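PDB 1KA2: thermostable carboxypeptidase 1 from Pyrococcus furiosus, which removes amino acids one after another from the C-terminus of peptides as a cobalt-dependent metallocarboxypeptidase of broad specificity. Local coordinates for residues Y163-R168 with Y471-L476; E173-V178 with E483-E488. One frame throughout, in Å; residues are numbered along the deposited sequence.

Contact 1: residues Y163-R168 with Y471-L476; sequences YEEGLR and YPPKEL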
loop_
_atom_site.group_PDB
_atom_site.type_symbol
_atom_site.label_atom_id
_atom_site.label_comp_id
_atom_site.label_asym_id
_atom_site.label_seq_id
_atom_site.Cartn_x
_atom_site.Cartn_y
_atom_site.Cartn_z
ATOM N N TYR A 163 -3.551 11.805 24.759
ATOM C CA TYR A 163 -2.342 11.550 23.980
ATOM C C TYR A 163 -1.228 10.815 24.706
ATOM O O TYR A 163 -0.266 10.371 24.077
ATOM C CB TYR A 163 -1.800 12.868 23.433
ATOM C CG TYR A 163 -2.809 13.591 22.584
ATOM C CD1 TYR A 163 -3.546 14.655 23.097
ATOM C CD2 TYR A 163 -3.072 13.171 21.278
ATOM C CE1 TYR A 163 -4.526 15.287 22.331
ATOM C CE2 TYR A 163 -4.053 13.796 20.502
ATOM C CZ TYR A 163 -4.774 14.851 21.037
ATOM O OH TYR A 163 -5.743 15.468 20.280
ATOM N N GLU A 164 -1.342 10.712 26.024
ATOM C CA GLU A 164 -0.346 10.015 26.824
ATOM C C GLU A 164 -1.066 9.412 28.036
ATOM O O GLU A 164 -1.254 10.068 29.071
ATOM C CB GLU A 164 0.755 10.985 27.262
ATOM C CG GLU A 164 1.939 10.336 27.996
ATOM C CD GLU A 164 2.830 9.475 27.101
ATOM O OE1 GLU A 164 2.789 9.654 25.867
ATOM O OE2 GLU A 164 3.594 8.632 27.633
ATOM N N GLU A 165 -1.481 8.158 27.874
ATOM C CA GLU A 165 -2.206 7.428 28.902
ATOM C C GLU A 165 -1.667 7.684 30.304
ATOM O O GLU A 165 -0.500 7.411 30.597
ATOM C CB GLU A 165 -2.159 5.932 28.591
ATOM C CG GLU A 165 -3.095 5.081 29.438
ATOM C CD GLU A 165 -2.971 3.597 29.132
ATOM O OE1 GLU A 165 -3.715 2.810 29.749
ATOM O OE2 GLU A 165 -2.129 3.217 28.279
ATOM N N GLY A 166 -2.519 8.229 31.168
ATOM C CA GLY A 166 -2.107 8.497 32.535
ATOM C C GLY A 166 -1.377 9.807 32.787
ATOM O O GLY A 166 -1.041 10.118 33.938
ATOM N N LEU A 167 -1.118 10.581 31.735
ATOM C CA LEU A 167 -0.426 11.854 31.906
ATOM C C LEU A 167 -1.398 12.866 32.531
ATOM O O LEU A 167 -2.585 12.901 32.188
ATOM C CB LEU A 167 0.096 12.363 30.556
ATOM C CG LEU A 167 1.138 13.484 30.625
ATOM C CD1 LEU A 167 2.376 12.982 31.367
ATOM C CD2 LEU A 167 1.518 13.939 29.221
ATOM N N ARG A 168 -0.898 13.669 33.466
ATOM C CA ARG A 168 -1.730 14.664 34.144
ATOM C C ARG A 168 -1.072 16.020 33.995
ATOM O O ARG A 168 0.119 16.098 33.717
ATOM C CB ARG A 168 -1.869 14.340 35.642
ATOM C CG ARG A 168 -2.611 13.054 36.000
ATOM C CD ARG A 168 -4.079 13.125 35.627
ATOM N NE ARG A 168 -4.355 12.392 34.397
ATOM C CZ ARG A 168 -4.909 11.185 34.344
ATOM N NH1 ARG A 168 -5.262 10.561 35.458
ATOM N NH2 ARG A 168 -5.095 10.591 33.171
ATOM N N TYR A 471 1.558 -2.724 30.058
ATOM C CA TYR A 471 1.393 -1.808 31.181
ATOM C C TYR A 471 1.252 -0.366 30.715
ATOM O O TYR A 471 1.751 -0.002 29.652
ATOM C CB TYR A 471 2.612 -1.889 32.108
ATOM C CG TYR A 471 3.032 -3.296 32.477
ATOM C CD1 TYR A 471 4.137 -3.901 31.873
ATOM C CD2 TYR A 471 2.328 -4.024 33.439
ATOM C CE1 TYR A 471 4.533 -5.197 32.225
ATOM C CE2 TYR A 471 2.713 -5.317 33.793
ATOM C CZ TYR A 471 3.815 -5.893 33.184
ATOM O OH TYR A 471 4.200 -7.161 33.553
ATOM N N PRO A 472 0.573 0.477 31.513
ATOM C CA PRO A 472 0.410 1.882 31.129
ATOM C C PRO A 472 1.802 2.500 31.122
ATOM O O PRO A 472 2.727 1.939 31.709
ATOM C CB PRO A 472 -0.467 2.448 32.246
ATOM C CG PRO A 472 -1.245 1.246 32.725
ATOM C CD PRO A 472 -0.195 0.170 32.735
ATOM N N PRO A 473 1.973 3.661 30.475
ATOM C CA PRO A 473 3.287 4.313 30.423
ATOM C C PRO A 473 4.028 4.385 31.759
ATOM O O PRO A 473 5.179 3.964 31.864
ATOM C CB PRO A 473 2.963 5.700 29.881
ATOM C CG PRO A 473 1.799 5.441 28.992
ATOM C CD PRO A 473 0.949 4.494 29.816
ATOM N N LYS A 474 3.369 4.918 32.779
ATOM C CA LYS A 474 4.011 5.048 34.079
ATOM C C LYS A 474 4.399 3.710 34.689
ATOM O O LYS A 474 5.548 3.512 35.072
ATOM C CB LYS A 474 3.109 5.825 35.033
ATOM C CG LYS A 474 2.986 7.284 34.644
ATOM C CD LYS A 474 2.166 8.061 35.637
ATOM C CE LYS A 474 2.131 9.533 35.271
ATOM N NZ LYS A 474 1.538 10.351 36.368
ATOM N N GLU A 475 3.451 2.789 34.767
ATOM C CA GLU A 475 3.732 1.480 35.336
ATOM C C GLU A 475 4.857 0.786 34.564
ATOM O O GLU A 475 5.636 0.034 35.138
ATOM C CB GLU A 475 2.459 0.629 35.342
ATOM C CG GLU A 475 2.609 -0.700 36.063
ATOM C CD GLU A 475 1.287 -1.426 36.245
ATOM O OE1 GLU A 475 1.307 -2.563 36.763
ATOM O OE2 GLU A 475 0.231 -0.861 35.876
ATOM N N LEU A 476 4.955 1.057 33.266
ATOM C CA LEU A 476 6.006 0.455 32.449
ATOM C C LEU A 476 7.380 0.934 32.898
ATOM O O LEU A 476 8.310 0.137 33.009
ATOM C CB LEU A 476 5.807 0.798 30.968
ATOM C CG LEU A 476 6.937 0.350 30.034
ATOM C CD1 LEU A 476 7.216 -1.134 30.222
ATOM C CD2 LEU A 476 6.559 0.660 28.583
HETATM O O HOH W 1 0.767 5.696 32.567
#
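A chi1 of -169° turns the Glu165 chain away from its own backbone N, and with the rest extended it lies across the ring of Pro473 at about a right angle and carries its carboxylate on toward Pro472. Its CB rests 3.6 Å from Pro473 CD, while OE1 comes 4.1 Å from Pro472 CB and is held by a salt bridge to Arg88. Glu164 takes the same first torsion but bends at chi2 (70°), which lays the carboxylate alongside Pro473, with Glu164 OE2 3.7 Å from Pro473 CB; Ser294 and the backbone N of Gly296 bind this buried acid. The backbone joins in: Glu165 O sits 3.3 Å from Pro473 CD, and a water accepts from Lys474 N (2.7 Å) and donates to Glu165 O (2.9 Å), linking helix 473-481 to the loop without a direct bond. Lys474 reaches, fully extended, past Gly166 O, with CE 3.5 Å from it, to a salt bridge with Asp171. The type II beta turn Glu164-Leu167 thus docks on a Pro-Pro helix start, with Pro472 at the N-cap position, in the helical M32 fold; Glu164 lies about 8 Å from the metal ligand Glu299, side chain to side chain.

Contact 2: residues E173-V178 with E483-E488; sequences EKMFEV and EDMDAE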
loop_
_atom_site.group_PDB
_atom_site.type_symbol
_atom_site.label_atom_id
_atom_site.label_comp_id
_atom_site.label_asym_id
_atom_site.label_seq_id
_atom_site.Cartn_x
_atom_site.Cartn_y
_atom_site.Cartn_z
ATOM N N GLU A 173 3.456 20.003 34.604
ATOM C CA GLU A 173 3.794 21.207 35.352
ATOM C C GLU A 173 5.138 21.007 36.035
ATOM O O GLU A 173 5.981 21.903 36.046
ATOM C CB GLU A 173 2.710 21.474 36.391
ATOM C CG GLU A 173 2.782 22.824 37.069
ATOM C CD GLU A 173 1.525 23.100 37.866
ATOM O OE1 GLU A 173 1.204 22.286 38.756
ATOM O OE2 GLU A 173 0.853 24.118 37.598
ATOM N N LYS A 174 5.334 19.810 36.577
ATOM C CA LYS A 174 6.560 19.449 37.284
ATOM C C LYS A 174 7.843 19.382 36.451
ATOM O O LYS A 174 8.845 20.011 36.799
ATOM C CB LYS A 174 6.385 18.098 37.984
ATOM C CG LYS A 174 7.726 17.447 38.345
ATOM C CD LYS A 174 7.681 15.926 38.225
ATOM C CE LYS A 174 9.085 15.319 38.303
ATOM N NZ LYS A 174 9.939 15.668 37.124
ATOM N N MET A 175 7.832 18.592 35.378
ATOM C CA MET A 175 9.029 18.452 34.563
ATOM C C MET A 175 9.517 19.793 34.046
ATOM O O MET A 175 10.719 20.047 34.000
ATOM C CB MET A 175 8.792 17.489 33.391
ATOM C CG MET A 175 7.725 17.913 32.411
ATOM S SD MET A 175 7.509 16.708 31.068
ATOM C CE MET A 175 6.671 17.723 29.842
ATOM N N PHE A 176 8.586 20.660 33.666
ATOM C CA PHE A 176 8.965 21.963 33.148
ATOM C C PHE A 176 9.502 22.920 34.215
ATOM O O PHE A 176 10.196 23.884 33.888
ATOM C CB PHE A 176 7.787 22.590 32.393
ATOM C CG PHE A 176 7.677 22.125 30.968
ATOM C CD1 PHE A 176 6.509 21.529 30.499
ATOM C CD2 PHE A 176 8.749 22.287 30.090
ATOM C CE1 PHE A 176 6.403 21.100 29.170
ATOM C CE2 PHE A 176 8.655 21.862 28.760
ATOM C CZ PHE A 176 7.478 21.267 28.302
ATOM N N GLU A 177 9.185 22.659 35.483
ATOM C CA GLU A 177 9.686 23.495 36.571
ATOM C C GLU A 177 11.171 23.188 36.727
ATOM O O GLU A 177 12.001 24.091 36.804
ATOM C CB GLU A 177 8.942 23.186 37.878
ATOM C CG GLU A 177 7.470 23.566 37.835
ATOM C CD GLU A 177 6.745 23.295 39.140
ATOM O OE1 GLU A 177 6.797 22.145 39.624
ATOM O OE2 GLU A 177 6.112 24.230 39.675
ATOM N N VAL A 178 11.491 21.897 36.762
ATOM C CA VAL A 178 12.865 21.436 36.887
ATOM C C VAL A 178 13.705 21.935 35.716
ATOM O O VAL A 178 14.900 22.194 35.863
ATOM C CB VAL A 178 12.919 19.895 36.924
ATOM C CG1 VAL A 178 14.351 19.408 36.734
ATOM C CG2 VAL A 178 12.353 19.396 38.239
ATOM N N GLU A 483 12.022 3.415 38.603
ATOM C CA GLU A 483 11.637 4.773 38.956
ATOM C C GLU A 483 10.711 5.400 37.928
ATOM O O GLU A 483 10.291 4.754 36.962
ATOM C CB GLU A 483 12.882 5.655 39.157
ATOM C CG GLU A 483 13.976 5.465 38.113
ATOM C CD GLU A 483 15.142 6.418 38.300
ATOM O OE1 GLU A 483 15.605 6.587 39.445
ATOM O OE2 GLU A 483 15.608 6.993 37.300
ATOM N N ASP A 484 10.386 6.663 38.164
ATOM C CA ASP A 484 9.511 7.421 37.287
ATOM C C ASP A 484 10.352 8.424 36.507
ATOM O O ASP A 484 11.539 8.601 36.784
ATOM C CB ASP A 484 8.464 8.160 38.122
ATOM C CG ASP A 484 7.535 7.218 38.852
ATOM O OD1 ASP A 484 6.526 6.792 38.254
ATOM O OD2 ASP A 484 7.821 6.892 40.021
ATOM N N MET A 485 9.737 9.074 35.527
ATOM C CA MET A 485 10.442 10.064 34.735
ATOM C C MET A 485 10.963 11.141 35.682
ATOM O O MET A 485 10.301 11.493 36.657
ATOM C CB MET A 485 9.495 10.689 33.697
ATOM C CG MET A 485 10.124 11.808 32.880
ATOM S SD MET A 485 9.029 12.492 31.622
ATOM C CE MET A 485 8.336 13.890 32.469
ATOM N N ASP A 486 12.158 11.642 35.398
ATOM C CA ASP A 486 12.765 12.697 36.199
ATOM C C ASP A 486 13.612 13.577 35.297
ATOM O O ASP A 486 14.684 13.177 34.835
ATOM C CB ASP A 486 13.629 12.115 37.318
ATOM C CG ASP A 486 14.480 13.175 38.006
ATOM O OD1 ASP A 486 13.947 14.252 38.356
ATOM O OD2 ASP A 486 15.685 12.927 38.201
ATOM N N ALA A 487 13.116 14.778 35.046
ATOM C CA ALA A 487 13.792 15.733 34.185
ATOM C C ALA A 487 15.269 15.923 34.500
ATOM O O ALA A 487 16.050 16.269 33.616
ATOM C CB ALA A 487 13.077 17.067 34.254
ATOM N N GLU A 488 15.651 15.700 35.755
ATOM C CA GLU A 488 17.041 15.876 36.188
ATOM C C GLU A 488 18.105 15.246 35.290
ATOM O O GLU A 488 19.173 15.832 35.095
ATOM C CB GLU A 488 17.222 15.353 37.619
ATOM C CG GLU A 488 16.618 16.239 38.703
ATOM C CD GLU A 488 17.209 17.637 38.700
ATOM O OE1 GLU A 488 18.435 17.759 38.475
ATOM O OE2 GLU A 488 16.451 18.607 38.931
#
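The methyl end of Met485 meets the flank of Met175, CE lying 3.3 Å from SD of Met175 and 3.7 Å from its CB. The two chains pass each other at a slant, and the bend of Met485 at its last torsion (chi3 95°) turns that methyl against its partner. Beside them Ala487 presses its CB toward helix 169-192, 3.6 Å from Val178 CG1 and 3.8 Å from the backbone O of Met175. With the CA atoms of Met175 and Ala487 only 5.5 Å apart, the small methyl lets loop and helix come close. Val178 has CG1 anti to its backbone N (chi1 167°), a setting that carries this methyl toward both Ala487 and the carboxylate of Glu488, whose side chain runs at about a right angle to it.

No hydrogen bond joins the two segments, and the polar groups are placed around this apolar core. Glu488 OE2 forms a salt bridge with Lys182, on the same helix as Val178. Lys174 bends over the loop, its NZ 3.9 Å from Ala487 N and 4.4 Å from Asp486 OD1; opposite charges at that distance probably attract, yet this is longer than a salt bridge, and the buried NZ has no partner in the model. Asp486 OD1 instead accepts a weak capping bond from Glu488 N (3.4 Å), ahead of helix 488-498.

Farther out, Gln432 holds the loop by its backbone, bonding to Asp484 O and Asp486 N. Helix 421-440, to which Gln432 belongs, also packs its Ile425 and Leu429 against Met485. The loop joining helices 473-481 and 488-498 thus packs on helices 169-192 and 421-440, which also touch each other through Thr424 and Met175, while Phe176 extends the packing of helix 169-192 to helix 359-375.

In the fold
Contacts 1 and 2 are successive meetings of the same two parts of the chain. Residues 163-168 lead into helix 169-192, which carries 173-178; some 300 residues later, 471-476 begin helix 473-481, and the loop after that helix holds 483-488. Both regions thus run in the same order through the two contacts, whose centres are 15 Å apart and whose nearest atoms, about 5 Å apart, do not touch. Helix 421-440 packs against both, with Ile425 meeting Leu167 in one and Met485 in the other. Together they fasten the C-terminal helices to an earlier part of this largely helical metallopeptidase, and both lie close to the metal site, the side chain of Met485 being about 10 Å from that of Glu299.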